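Local coordinates for leucine rich repeat and phosphatase domain containing protein (Entamoeba histolytica, PDB 3EMU) that belongs to the dual specificity phosphatase family and probably binds phosphorylated groups, although its catalytic activity and natural substrates are not established, at residues L8-I13 / F22-N27; S37-V42 / L91-T96; L59-E64 / S135-Q140; Q12-I17 / A107-Y112. All blocks are in the same frame, centred on the assembly; numbering follows the deposited sequence.

Overall arrangement
The protein has a dual specificity phosphatase fold, with helices packed on a central mixed sheet. Contact 2 is at its core, pairing strands 36-42 and 89-94. It runs into the phosphate-binding loop, which holds a sulfate. Contact 1 touches contact 2, with centres about 9 Å apart, and ties the N-terminal segment to the turn after strand 17-21. Contact 3 joins the loop after strand 55-59 to helix 135-151. Its Phe137 side chain is about 6 Å from the sulfate. Contact 4 packs the N-terminal hairpin on helix 100-112, which follows the phosphate-binding loop. Contacts 3 and 4 do not touch; their centres are about 19 Å apart.

Contact 1 of 4, residues L8-I13 / F22-N27; sequences LSPTQI and FLNAHN
Asn24 lays its amide against the backbone between Ser9 and Pro10, with its CG 3.5 Å from Pro10 N. Its chi1 of 53° sets CG between its own backbone N and carbonyl carbon, which turns the amide toward the 8-13 segment. The pyrrolidine ring of Pro10 lies alongside this side chain, the two pointing opposite ways, and Pro10 CG comes 3.7 Å from Asn24 OD1. The CB of Asn24 also touches Leu8 O, at 3.3 Å. Both ends of the amide are used just outside the two segments. OD1 takes a hydrogen bond from Ser21 N, and ND2 gives one to Thr7 O. These two bonds fix the rotation of the group and hold it flat against the chain.

Asn27 makes the direct hydrogen bond of the contact. Its ND2 donates to Leu8 O at 3.0 Å, with an N-H...O angle of 150°. The donor stands above the carbonyl plane, 36° out of it. The other end of this side chain, OD1, caps helix 28-33 by accepting from Tyr30 N, so Asn27 is an N-cap that also grips the N-terminal segment. Its own backbone N bonds to Asn24 O at 2.9 Å within the short 3-10 turn.

Leu8 and Leu23 add a loose apolar touch at the edge. The contact lies over the sheet face that carries Leu91 and Ile93 of strand 89-94: Pro10 packs on the first and Ala25 on the second. Backbone bonds join Thr11 to Leu19 of strand 17-21 and Phe22 to Ser94.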
loop_
_atom_site.group_PDB
_atom_site.type_symbol
_atom_site.label_atom_id
_atom_site.label_comp_id
_atom_site.label_asym_id
_atom_site.label_seq_id
_atom_site.Cartn_x
_atom_site.Cartn_y
_atom_site.Cartn_z
ATOM N N LEU A 8 -2.176 16.824 4.906
ATOM C CA LEU A 8 -1.904 17.364 3.577
ATOM C C LEU A 8 -0.712 16.674 2.856
ATOM O O LEU A 8 -0.434 16.962 1.707
ATOM C CB LEU A 8 -1.627 18.880 3.663
ATOM C CG LEU A 8 -2.722 19.827 4.165
ATOM C CD1 LEU A 8 -2.220 21.246 4.018
ATOM C CD2 LEU A 8 -3.957 19.643 3.333
ATOM N N SER A 9 0.008 15.814 3.555
ATOM C CA SER A 9 1.159 15.123 2.961
ATOM C C SER A 9 1.065 13.619 3.070
ATOM O O SER A 9 0.736 13.106 4.138
ATOM C CB SER A 9 2.450 15.537 3.663
ATOM O OG SER A 9 2.788 16.814 3.180
ATOM N N PRO A 10 1.407 12.913 1.981
ATOM C CA PRO A 10 1.656 11.466 2.160
ATOM C C PRO A 10 2.804 11.150 3.153
ATOM O O PRO A 10 3.596 12.036 3.528
ATOM C CB PRO A 10 1.989 10.980 0.749
ATOM C CG PRO A 10 1.534 12.068 -0.198
ATOM C CD PRO A 10 1.675 13.358 0.594
ATOM N N THR A 11 2.840 9.898 3.604
ATOM C CA THR A 11 3.886 9.391 4.485
ATOM C C THR A 11 4.821 8.385 3.770
ATOM O O THR A 11 4.379 7.418 3.092
ATOM C CB THR A 11 3.277 8.746 5.754
ATOM O OG1 THR A 11 2.426 9.705 6.384
ATOM C CG2 THR A 11 4.362 8.306 6.769
ATOM N N GLN A 12 6.114 8.627 3.893
ATOM C CA GLN A 12 7.090 7.720 3.291
ATOM C C GLN A 12 7.229 6.502 4.199
ATOM O O GLN A 12 7.431 6.641 5.433
ATOM C CB GLN A 12 8.468 8.364 3.133
ATOM C CG GLN A 12 9.408 7.333 2.497
ATOM C CD GLN A 12 10.752 7.858 2.074
ATOM O OE1 GLN A 12 10.864 8.643 1.139
ATOM N NE2 GLN A 12 11.796 7.358 2.714
ATOM N N ILE A 13 7.102 5.315 3.612
ATOM C CA ILE A 13 7.081 4.121 4.478
ATOM C C ILE A 13 8.503 3.475 4.572
ATOM O O ILE A 13 9.028 3.285 5.649
ATOM C CB ILE A 13 5.976 3.114 4.068
ATOM C CG1 ILE A 13 4.559 3.755 4.257
ATOM C CG2 ILE A 13 6.140 1.791 4.835
ATOM C CD1 ILE A 13 4.275 4.292 5.708
ATOM N N PHE A 22 -6.667 10.213 -1.291
ATOM C CA PHE A 22 -7.129 11.093 -2.375
ATOM C C PHE A 22 -6.761 12.563 -2.148
ATOM O O PHE A 22 -6.258 13.235 -3.059
ATOM C CB PHE A 22 -8.653 10.995 -2.556
ATOM C CG PHE A 22 -9.183 11.914 -3.649
ATOM C CD1 PHE A 22 -9.119 11.528 -4.993
ATOM C CD2 PHE A 22 -9.718 13.182 -3.334
ATOM C CE1 PHE A 22 -9.588 12.376 -5.984
ATOM C CE2 PHE A 22 -10.182 14.029 -4.324
ATOM C CZ PHE A 22 -10.128 13.642 -5.637
ATOM N N LEU A 23 -7.020 13.051 -0.936
ATOM C CA LEU A 23 -6.616 14.382 -0.545
ATOM C C LEU A 23 -5.127 14.705 -0.791
ATOM O O LEU A 23 -4.807 15.559 -1.642
ATOM C CB LEU A 23 -7.032 14.697 0.917
ATOM C CG LEU A 23 -6.399 15.954 1.587
ATOM C CD1 LEU A 23 -6.573 17.142 0.691
ATOM C CD2 LEU A 23 -6.902 16.300 3.006
ATOM N N ASN A 24 -4.212 14.097 -0.042
ATOM C CA ASN A 24 -2.810 14.472 -0.204
ATOM C C ASN A 24 -2.166 13.966 -1.499
ATOM O O ASN A 24 -1.086 14.400 -1.840
ATOM C CB ASN A 24 -1.955 14.164 1.040
ATOM C CG ASN A 24 -2.086 12.704 1.501
ATOM O OD1 ASN A 24 -2.071 11.778 0.685
ATOM N ND2 ASN A 24 -2.289 12.517 2.777
ATOM N N ALA A 25 -2.854 13.123 -2.269
ATOM C CA ALA A 25 -2.352 12.841 -3.621
ATOM C C ALA A 25 -2.221 14.133 -4.450
ATOM O O ALA A 25 -1.650 14.150 -5.558
ATOM C CB ALA A 25 -3.252 11.865 -4.323
ATOM N N HIS A 26 -2.772 15.226 -3.928
ATOM C CA HIS A 26 -2.845 16.461 -4.703
ATOM C C HIS A 26 -1.674 17.334 -4.339
ATOM O O HIS A 26 -1.472 18.400 -4.913
ATOM C CB HIS A 26 -4.205 17.184 -4.468
ATOM C CG HIS A 26 -5.361 16.525 -5.163
ATOM N ND1 HIS A 26 -6.111 15.531 -4.574
ATOM C CD2 HIS A 26 -5.870 16.694 -6.408
ATOM C CE1 HIS A 26 -7.054 15.134 -5.420
ATOM N NE2 HIS A 26 -6.920 15.818 -6.545
ATOM N N ASN A 27 -0.907 16.888 -3.354
ATOM C CA ASN A 27 0.307 17.565 -2.985
ATOM C C ASN A 27 1.394 17.362 -4.066
ATOM O O ASN A 27 2.318 16.557 -3.909
ATOM C CB ASN A 27 0.747 17.126 -1.589
ATOM C CG ASN A 27 1.829 18.006 -1.036
ATOM O OD1 ASN A 27 2.504 18.704 -1.794
ATOM N ND2 ASN A 27 2.008 17.998 0.271
#

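Contact 2 of 4, residues S37-V42 / L91-T96; sequences SSILLV and LIISGT. With SO4 (sulfate ion), chain B.
Leu41 has CG anti to its carbonyl carbon (chi1 -57°), while Ile93 has CG1 between its backbone N and carbonyl carbon (chi1 71°), and these turns bring their ends together. The two side chains lie side by side, and Leu41 CD2 is only 3.4 Å from Ile93 CD1, a tight fit. They sit in the parallel core of the dual specificity phosphatase sheet, where strands 36-42 and 89-94 are neighbours.

Four straight backbone bonds zip the pair: Leu91 N to Ser38 O, Leu40 N to Leu91 O, Ile93 N to Leu40 O, and Val42 N to Ile93 O. Ile39 and Leu91 share a sheet face with Leu41 and Ile93. On the other face Leu40 CB runs alongside Ile92 CG1 at 4.0 Å, and helix 68-85 packs there.

Strand 89-94 ends in the phosphate-binding loop. In the family pattern Ser94 stands where the nucleophilic cysteine is usual, and Lys100 where the arginine is. The sulfate, probably from the crystallisation liquor, accepts from Ser94 OG (O1, 2.6 Å) and from Thr96 OG1 (O3, 2.7 Å). Thr96 N, Val98 N, Asn99 N and Lys100 NZ also bind it. Ser94 OG is further bonded to Ala101 N. A water donates to Val42 O and to sulfate O4, and accepts from Gly95 N at 2.7 Å.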
loop_
_atom_site.group_PDB
_atom_site.type_symbol
_atom_site.label_atom_id
_atom_site.label_comp_id
_atom_site.label_asym_id
_atom_site.label_seq_id
_atom_site.Cartn_x
_atom_site.Cartn_y
_atom_site.Cartn_z
ATOM N N SER A 37 6.488 8.643 -9.636
ATOM C CA SER A 37 6.075 8.569 -11.029
ATOM C C SER A 37 5.035 7.513 -11.179
ATOM O O SER A 37 4.608 7.226 -12.294
ATOM C CB SER A 37 7.261 8.232 -11.958
ATOM O OG SER A 37 8.005 7.135 -11.435
ATOM N N SER A 38 4.637 6.907 -10.067
ATOM C CA SER A 38 3.592 5.903 -10.127
ATOM C C SER A 38 2.606 6.134 -9.022
ATOM O O SER A 38 2.982 6.513 -7.917
ATOM C CB SER A 38 4.144 4.482 -9.928
ATOM O OG SER A 38 4.771 4.011 -11.079
ATOM N N ILE A 39 1.357 5.813 -9.325
ATOM C CA ILE A 39 0.310 5.900 -8.354
ATOM C C ILE A 39 -0.533 4.639 -8.380
ATOM O O ILE A 39 -0.991 4.197 -9.426
ATOM C CB ILE A 39 -0.530 7.214 -8.528
ATOM C CG1 ILE A 39 0.443 8.405 -8.459
ATOM C CG2 ILE A 39 -1.621 7.338 -7.431
ATOM C CD1 ILE A 39 -0.229 9.741 -8.169
ATOM N N LEU A 40 -0.708 4.062 -7.194
ATOM C CA LEU A 40 -1.518 2.868 -7.034
ATOM C C LEU A 40 -2.790 3.291 -6.328
ATOM O O LEU A 40 -2.778 3.694 -5.173
ATOM C CB LEU A 40 -0.767 1.804 -6.209
ATOM C CG LEU A 40 -1.405 0.425 -6.071
ATOM C CD1 LEU A 40 -1.787 -0.096 -7.450
ATOM C CD2 LEU A 40 -0.427 -0.532 -5.380
ATOM N N LEU A 41 -3.884 3.190 -7.045
ATOM C CA LEU A 41 -5.171 3.589 -6.537
ATOM C C LEU A 41 -5.852 2.377 -5.995
ATOM O O LEU A 41 -6.165 1.470 -6.741
ATOM C CB LEU A 41 -6.031 4.201 -7.653
ATOM C CG LEU A 41 -5.399 5.415 -8.378
ATOM C CD1 LEU A 41 -6.233 5.868 -9.595
ATOM C CD2 LEU A 41 -5.266 6.583 -7.435
ATOM N N VAL A 42 -6.123 2.382 -4.693
ATOM C CA VAL A 42 -6.756 1.229 -4.088
ATOM C C VAL A 42 -8.235 1.494 -3.846
ATOM O O VAL A 42 -8.611 2.091 -2.845
ATOM C CB VAL A 42 -6.065 0.831 -2.755
ATOM C CG1 VAL A 42 -6.625 -0.512 -2.259
ATOM C CG2 VAL A 42 -4.534 0.834 -2.911
ATOM N N LEU A 91 3.253 6.058 -5.095
ATOM C CA LEU A 91 2.348 6.581 -4.067
ATOM C C LEU A 91 1.121 5.715 -4.004
ATOM O O LEU A 91 0.453 5.507 -5.019
ATOM C CB LEU A 91 1.958 8.029 -4.376
ATOM C CG LEU A 91 0.868 8.664 -3.479
ATOM C CD1 LEU A 91 1.269 8.666 -1.983
ATOM C CD2 LEU A 91 0.627 10.070 -3.999
ATOM N N ILE A 92 0.814 5.192 -2.814
ATOM C CA ILE A 92 -0.292 4.232 -2.712
ATOM C C ILE A 92 -1.450 4.893 -1.956
ATOM O O ILE A 92 -1.265 5.369 -0.846
ATOM C CB ILE A 92 0.155 2.895 -2.042
ATOM C CG1 ILE A 92 1.315 2.278 -2.867
ATOM C CG2 ILE A 92 -1.029 1.900 -1.900
ATOM C CD1 ILE A 92 2.403 1.634 -2.028
ATOM N N ILE A 93 -2.627 4.966 -2.576
ATOM C CA ILE A 93 -3.693 5.787 -1.988
ATOM C C ILE A 93 -5.045 5.086 -1.996
ATOM O O ILE A 93 -5.333 4.271 -2.885
ATOM C CB ILE A 93 -3.819 7.189 -2.658
ATOM C CG1 ILE A 93 -4.393 7.060 -4.058
ATOM C CG2 ILE A 93 -2.532 7.928 -2.711
ATOM C CD1 ILE A 93 -4.807 8.443 -4.681
ATOM N N SER A 94 -5.821 5.335 -0.946
ATOM C CA SER A 94 -7.254 4.999 -0.929
ATOM C C SER A 94 -8.016 6.309 -0.600
ATOM O O SER A 94 -7.370 7.324 -0.322
ATOM C CB SER A 94 -7.563 3.876 0.078
ATOM O OG SER A 94 -7.018 4.199 1.329
ATOM N N GLY A 95 -9.356 6.295 -0.659
ATOM C CA GLY A 95 -10.182 7.516 -0.452
ATOM C C GLY A 95 -9.814 8.302 0.805
ATOM O O GLY A 95 -9.420 9.480 0.724
ATOM N N THR A 96 -9.885 7.645 1.961
ATOM C CA THR A 96 -9.452 8.277 3.196
ATOM C C THR A 96 -7.998 8.015 3.582
ATOM O O THR A 96 -7.454 8.736 4.437
ATOM C CB THR A 96 -10.403 7.925 4.400
ATOM O OG1 THR A 96 -10.058 6.645 4.940
ATOM C CG2 THR A 96 -11.875 7.890 3.933
HETATM S S SO4 B . -10.181 3.983 2.792
HETATM O O1 SO4 B . -8.782 4.162 3.220
HETATM O O2 SO4 B . -10.525 2.644 2.400
HETATM O O3 SO4 B . -10.976 4.297 3.965
HETATM O O4 SO4 B . -10.448 4.823 1.648
HETATM O O HOH W 1 -10.567 4.077 -1.526
#

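Contact 3 of 4, residues L59-E64 / S135-Q140; sequences LDIVSE and SGFILQ
Glu64 OE2 accepts a hydrogen bond from Gly136 N at 2.9 Å. The angle at the hydrogen is 159°, and the donor meets the anti side of OE2, 28° out of the carboxylate plane. This serves a backbone N-H in the first turn of helix 135-151. The extended chain of Glu64 beyond CG carries the carboxylate there.

Gln140 NE2 has two partners on the 59-64 side. It gives a weak bond to Glu64 O at 3.1 Å and also donates to a water at 2.9 Å. That water in turn donates to Ser63 O. The other end, OE1, is taken by Tyr70 N, so helix 68-85 helps fix the amide.

The 59-64 segment follows strand 55-59, where dual specificity phosphatases carry their general-acid loop; no such role is known for these residues. Val62 N and Ser63 N are both satisfied by Gln68 OE1.

Phe137 fills the apolar part. Glu64 CA sits over one face of its ring, 3.8 Å from the centroid, in a CH-pi contact. Ile61 CG2 approaches the ring obliquely and is 3.7 Å from Phe137 CZ.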
loop_
_atom_site.group_PDB
_atom_site.type_symbol
_atom_site.label_atom_id
_atom_site.label_comp_id
_atom_site.label_asym_id
_atom_site.label_seq_id
_atom_site.Cartn_x
_atom_site.Cartn_y
_atom_site.Cartn_z
ATOM N N LEU A 59 -6.710 -0.781 -8.341
ATOM C CA LEU A 59 -7.194 -2.054 -7.831
ATOM C C LEU A 59 -8.658 -1.922 -7.503
ATOM O O LEU A 59 -9.087 -0.999 -6.808
ATOM C CB LEU A 59 -6.450 -2.459 -6.562
ATOM C CG LEU A 59 -4.942 -2.360 -6.641
ATOM C CD1 LEU A 59 -4.333 -2.830 -5.339
ATOM C CD2 LEU A 59 -4.425 -3.183 -7.867
ATOM N N ASP A 60 -9.420 -2.890 -7.942
ATOM C CA ASP A 60 -10.842 -2.748 -7.871
ATOM C C ASP A 60 -11.422 -3.328 -6.601
ATOM O O ASP A 60 -12.154 -4.304 -6.641
ATOM C CB ASP A 60 -11.461 -3.470 -9.052
ATOM C CG ASP A 60 -12.358 -2.579 -9.816
ATOM O OD1 ASP A 60 -13.549 -2.542 -9.414
ATOM O OD2 ASP A 60 -11.840 -1.879 -10.751
ATOM N N ILE A 61 -11.098 -2.735 -5.472
ATOM C CA ILE A 61 -11.569 -3.283 -4.240
ATOM C C ILE A 61 -12.744 -2.443 -3.741
ATOM O O ILE A 61 -12.575 -1.276 -3.379
ATOM C CB ILE A 61 -10.433 -3.391 -3.219
ATOM C CG1 ILE A 61 -9.269 -4.177 -3.843
ATOM C CG2 ILE A 61 -10.949 -4.038 -1.962
ATOM C CD1 ILE A 61 -7.971 -3.959 -3.188
ATOM N N VAL A 62 -13.936 -3.047 -3.759
ATOM C CA VAL A 62 -15.136 -2.358 -3.302
ATOM C C VAL A 62 -15.697 -2.774 -1.958
ATOM O O VAL A 62 -16.539 -2.047 -1.433
ATOM C CB VAL A 62 -16.309 -2.331 -4.354
ATOM C CG1 VAL A 62 -15.999 -1.312 -5.487
ATOM C CG2 VAL A 62 -16.654 -3.756 -4.912
ATOM N N SER A 63 -15.287 -3.914 -1.400
ATOM C CA SER A 63 -15.767 -4.276 -0.051
ATOM C C SER A 63 -14.753 -5.049 0.779
ATOM O O SER A 63 -13.764 -5.542 0.239
ATOM C CB SER A 63 -17.116 -5.018 -0.103
ATOM O OG SER A 63 -17.020 -6.358 -0.607
ATOM N N GLU A 64 -14.996 -5.139 2.085
ATOM C CA GLU A 64 -14.098 -5.831 3.006
ATOM C C GLU A 64 -14.399 -7.345 3.080
ATOM O O GLU A 64 -13.618 -8.092 3.622
ATOM C CB GLU A 64 -14.119 -5.176 4.406
ATOM C CG GLU A 64 -15.014 -5.884 5.405
ATOM C CD GLU A 64 -15.176 -5.167 6.755
ATOM O OE1 GLU A 64 -15.718 -4.018 6.793
ATOM O OE2 GLU A 64 -14.781 -5.771 7.772
ATOM N N SER A 135 -11.755 -5.212 9.802
ATOM C CA SER A 135 -11.395 -6.604 10.112
ATOM C C SER A 135 -11.488 -7.623 8.938
ATOM O O SER A 135 -10.687 -8.565 8.899
ATOM C CB SER A 135 -12.177 -7.129 11.320
ATOM O OG SER A 135 -13.545 -7.188 10.973
ATOM N N GLY A 136 -12.426 -7.462 7.999
ATOM C CA GLY A 136 -12.398 -8.285 6.795
ATOM C C GLY A 136 -11.102 -8.159 5.975
ATOM O O GLY A 136 -10.615 -9.138 5.373
ATOM N N PHE A 137 -10.517 -6.964 5.945
ATOM C CA PHE A 137 -9.242 -6.809 5.308
ATOM C C PHE A 137 -8.087 -7.460 6.069
ATOM O O PHE A 137 -7.207 -8.040 5.427
ATOM C CB PHE A 137 -8.965 -5.347 5.000
ATOM C CG PHE A 137 -9.807 -4.815 3.862
ATOM C CD1 PHE A 137 -10.006 -5.585 2.703
ATOM C CD2 PHE A 137 -10.412 -3.548 3.949
ATOM C CE1 PHE A 137 -10.767 -5.112 1.651
ATOM C CE2 PHE A 137 -11.202 -3.056 2.885
ATOM C CZ PHE A 137 -11.360 -3.827 1.735
ATOM N N ILE A 138 -8.096 -7.356 7.413
ATOM C CA ILE A 138 -7.092 -7.981 8.278
ATOM C C ILE A 138 -7.097 -9.511 8.017
ATOM O O ILE A 138 -6.037 -10.149 7.841
ATOM C CB ILE A 138 -7.379 -7.737 9.784
ATOM C CG1 ILE A 138 -7.194 -6.257 10.192
ATOM C CG2 ILE A 138 -6.481 -8.623 10.658
ATOM C CD1 ILE A 138 -5.910 -5.644 9.811
ATOM N N LEU A 139 -8.306 -10.063 7.958
ATOM C CA LEU A 139 -8.518 -11.455 7.676
ATOM C C LEU A 139 -7.911 -11.874 6.320
ATOM O O LEU A 139 -7.222 -12.901 6.235
ATOM C CB LEU A 139 -10.009 -11.688 7.662
ATOM C CG LEU A 139 -10.593 -13.008 8.094
ATOM C CD1 LEU A 139 -9.992 -13.452 9.425
ATOM C CD2 LEU A 139 -12.129 -12.809 8.189
ATOM N N GLN A 140 -8.172 -11.095 5.269
ATOM C CA GLN A 140 -7.537 -11.330 3.961
ATOM C C GLN A 140 -6.007 -11.228 3.992
ATOM O O GLN A 140 -5.309 -11.885 3.213
ATOM C CB GLN A 140 -8.091 -10.369 2.902
ATOM C CG GLN A 140 -9.560 -10.618 2.579
ATOM C CD GLN A 140 -10.123 -9.673 1.491
ATOM O OE1 GLN A 140 -9.657 -9.697 0.337
ATOM N NE2 GLN A 140 -11.147 -8.876 1.850
HETATM O O HOH W 2 -12.762 -8.138 -0.478
#

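Contact 4 of 4, residues Q12-I17 / A107-Y112; sequences QIIQYI and AFLMYY
The segment with Ile13 and Ile14 begins in a strand whose short axis (12-14) runs 21° from that of helix 107-112, 11.2 Å away at the closest. It is one arm of a beta hairpin at the edge of the phosphatase sheet, and the helix packs against it through side chains alone. The hairpin reverses in a type II turn from Ile14 to Ile17. Ile17 N bonds back to Ile14 O at 3.0 Å, and Ile13 N is bonded to Ile17 O. Ile13, Ile14 and Ile17 all start out toward the helix.

Phe108 reaches the hairpin from the helix. Its CG is anti to the backbone N (chi1 174°), which sends the ring out toward the hairpin. Ile14 CD1 meets the ring at its edge, near the ring plane, 4.1 Å from Phe108 CE2. One turn later in the helix, Tyr112 CB lies over a face of the same ring. Tyr112 also reaches Ile14, whose CD1 is 4.2 Å from Tyr112 CE2.

Leu109 and Ile14 pass alongside each other with their ends pointing opposite ways, and Leu109 CD2 is 4.1 Å from Ile14 CG2. The other branch of Leu109, CD1, touches Ile13 CG2 at 4.3 Å. Helix 117-127 extends this apolar layer, with Leu127 on Ile13 and Val124 on Leu109. Ile80 of helix 68-85 packs on both Ile17 and Phe108. Ile17 faces Phe108 from the hairpin and approaches the ring obliquely, with Ile17 CD1 4.1 Å from Phe108 CE2, the same ring carbon that Ile14 CD1 meets.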
loop_
_atom_site.group_PDB
_atom_site.type_symbol
_atom_site.label_atom_id
_atom_site.label_comp_id
_atom_site.label_asym_id
_atom_site.label_seq_id
_atom_site.Cartn_x
_atom_site.Cartn_y
_atom_site.Cartn_z
ATOM N N GLN A 12 6.114 8.627 3.893
ATOM C CA GLN A 12 7.090 7.720 3.291
ATOM C C GLN A 12 7.229 6.502 4.199
ATOM O O GLN A 12 7.431 6.641 5.433
ATOM C CB GLN A 12 8.468 8.364 3.133
ATOM C CG GLN A 12 9.408 7.333 2.497
ATOM C CD GLN A 12 10.752 7.858 2.074
ATOM O OE1 GLN A 12 10.864 8.643 1.139
ATOM N NE2 GLN A 12 11.796 7.358 2.714
ATOM N N ILE A 13 7.102 5.315 3.612
ATOM C CA ILE A 13 7.081 4.121 4.478
ATOM C C ILE A 13 8.503 3.475 4.572
ATOM O O ILE A 13 9.028 3.285 5.649
ATOM C CB ILE A 13 5.976 3.114 4.068
ATOM C CG1 ILE A 13 4.559 3.755 4.257
ATOM C CG2 ILE A 13 6.140 1.791 4.835
ATOM C CD1 ILE A 13 4.275 4.292 5.708
ATOM N N ILE A 14 9.094 3.226 3.408
ATOM C CA ILE A 14 10.484 2.850 3.229
ATOM C C ILE A 14 10.766 3.575 1.923
ATOM O O ILE A 14 9.862 4.147 1.315
ATOM C CB ILE A 14 10.693 1.280 3.017
ATOM C CG1 ILE A 14 10.021 0.820 1.724
ATOM C CG2 ILE A 14 10.215 0.453 4.244
ATOM C CD1 ILE A 14 10.286 -0.632 1.337
ATOM N N GLN A 15 12.002 3.530 1.480
ATOM C CA GLN A 15 12.406 4.270 0.306
ATOM C C GLN A 15 11.612 3.873 -0.924
ATOM O O GLN A 15 11.355 2.692 -1.155
ATOM C CB GLN A 15 13.909 4.086 0.068
ATOM C CG GLN A 15 14.397 4.756 -1.192
ATOM C CD GLN A 15 15.832 4.351 -1.545
ATOM O OE1 GLN A 15 16.200 3.149 -1.494
ATOM N NE2 GLN A 15 16.656 5.354 -1.913
ATOM N N TYR A 16 11.203 4.881 -1.703
ATOM C CA TYR A 16 10.323 4.702 -2.890
ATOM C C TYR A 16 8.821 4.425 -2.624
ATOM O O TYR A 16 8.033 4.399 -3.559
ATOM C CB TYR A 16 10.878 3.618 -3.827
ATOM C CG TYR A 16 12.307 3.839 -4.239
ATOM C CD1 TYR A 16 12.725 5.075 -4.747
ATOM C CD2 TYR A 16 13.253 2.822 -4.103
ATOM C CE1 TYR A 16 14.043 5.296 -5.113
ATOM C CE2 TYR A 16 14.559 3.021 -4.464
ATOM C CZ TYR A 16 14.958 4.257 -4.971
ATOM O OH TYR A 16 16.275 4.446 -5.342
ATOM N N ILE A 17 8.439 4.202 -1.369
ATOM C CA ILE A 17 7.081 3.796 -1.016
ATOM C C ILE A 17 6.417 4.858 -0.134
ATOM O O ILE A 17 6.878 5.171 0.994
ATOM C CB ILE A 17 7.088 2.467 -0.202
ATOM C CG1 ILE A 17 7.861 1.351 -0.935
ATOM C CG2 ILE A 17 5.652 2.041 0.214
ATOM C CD1 ILE A 17 7.235 0.860 -2.226
ATOM N N ALA A 107 0.680 -5.969 3.002
ATOM C CA ALA A 107 0.895 -7.111 2.133
ATOM C C ALA A 107 2.269 -7.032 1.443
ATOM O O ALA A 107 3.046 -8.024 1.417
ATOM C CB ALA A 107 -0.207 -7.216 1.112
ATOM N N PHE A 108 2.576 -5.852 0.894
ATOM C CA PHE A 108 3.846 -5.627 0.259
ATOM C C PHE A 108 5.074 -5.900 1.153
ATOM O O PHE A 108 6.020 -6.564 0.727
ATOM C CB PHE A 108 3.943 -4.222 -0.328
ATOM C CG PHE A 108 5.304 -3.914 -0.866
ATOM C CD1 PHE A 108 5.738 -4.485 -2.097
ATOM C CD2 PHE A 108 6.191 -3.120 -0.141
ATOM C CE1 PHE A 108 7.022 -4.262 -2.595
ATOM C CE2 PHE A 108 7.474 -2.890 -0.634
ATOM C CZ PHE A 108 7.891 -3.472 -1.864
ATOM N N LEU A 109 5.093 -5.352 2.362
ATOM C CA LEU A 109 6.212 -5.536 3.281
ATOM C C LEU A 109 6.284 -6.974 3.829
ATOM O O LEU A 109 7.378 -7.479 4.091
ATOM C CB LEU A 109 6.065 -4.592 4.459
ATOM C CG LEU A 109 6.109 -3.065 4.271
ATOM C CD1 LEU A 109 5.746 -2.396 5.632
ATOM C CD2 LEU A 109 7.465 -2.568 3.789
ATOM N N MET A 110 5.131 -7.604 4.056
ATOM C CA MET A 110 5.124 -9.008 4.373
ATOM C C MET A 110 6.054 -9.741 3.360
ATOM O O MET A 110 6.972 -10.466 3.753
ATOM C CB MET A 110 3.691 -9.580 4.371
ATOM C CG MET A 110 2.780 -9.083 5.563
ATOM S SD MET A 110 1.039 -9.432 5.432
ATOM C CE MET A 110 0.974 -11.221 5.433
ATOM N N TYR A 111 5.863 -9.480 2.066
ATOM C CA TYR A 111 6.564 -10.180 1.002
ATOM C C TYR A 111 8.008 -9.685 0.877
ATOM O O TYR A 111 8.965 -10.477 0.830
ATOM C CB TYR A 111 5.820 -9.906 -0.305
ATOM C CG TYR A 111 6.431 -10.471 -1.555
ATOM C CD1 TYR A 111 6.314 -11.835 -1.863
ATOM C CD2 TYR A 111 7.118 -9.650 -2.448
ATOM C CE1 TYR A 111 6.877 -12.362 -3.008
ATOM C CE2 TYR A 111 7.698 -10.168 -3.634
ATOM C CZ TYR A 111 7.577 -11.535 -3.893
ATOM O OH TYR A 111 8.103 -12.069 -5.049
ATOM N N TYR A 112 8.148 -8.357 0.832
ATOM C CA TYR A 112 9.396 -7.704 0.516
ATOM C C TYR A 112 10.424 -7.704 1.647
ATOM O O TYR A 112 11.625 -7.533 1.392
ATOM C CB TYR A 112 9.114 -6.262 0.162
ATOM C CG TYR A 112 10.213 -5.557 -0.568
ATOM C CD1 TYR A 112 10.399 -5.778 -1.930
ATOM C CD2 TYR A 112 11.025 -4.628 0.078
ATOM C CE1 TYR A 112 11.359 -5.129 -2.620
ATOM C CE2 TYR A 112 12.021 -3.965 -0.608
ATOM C CZ TYR A 112 12.167 -4.222 -1.977
ATOM O OH TYR A 112 13.135 -3.581 -2.734
#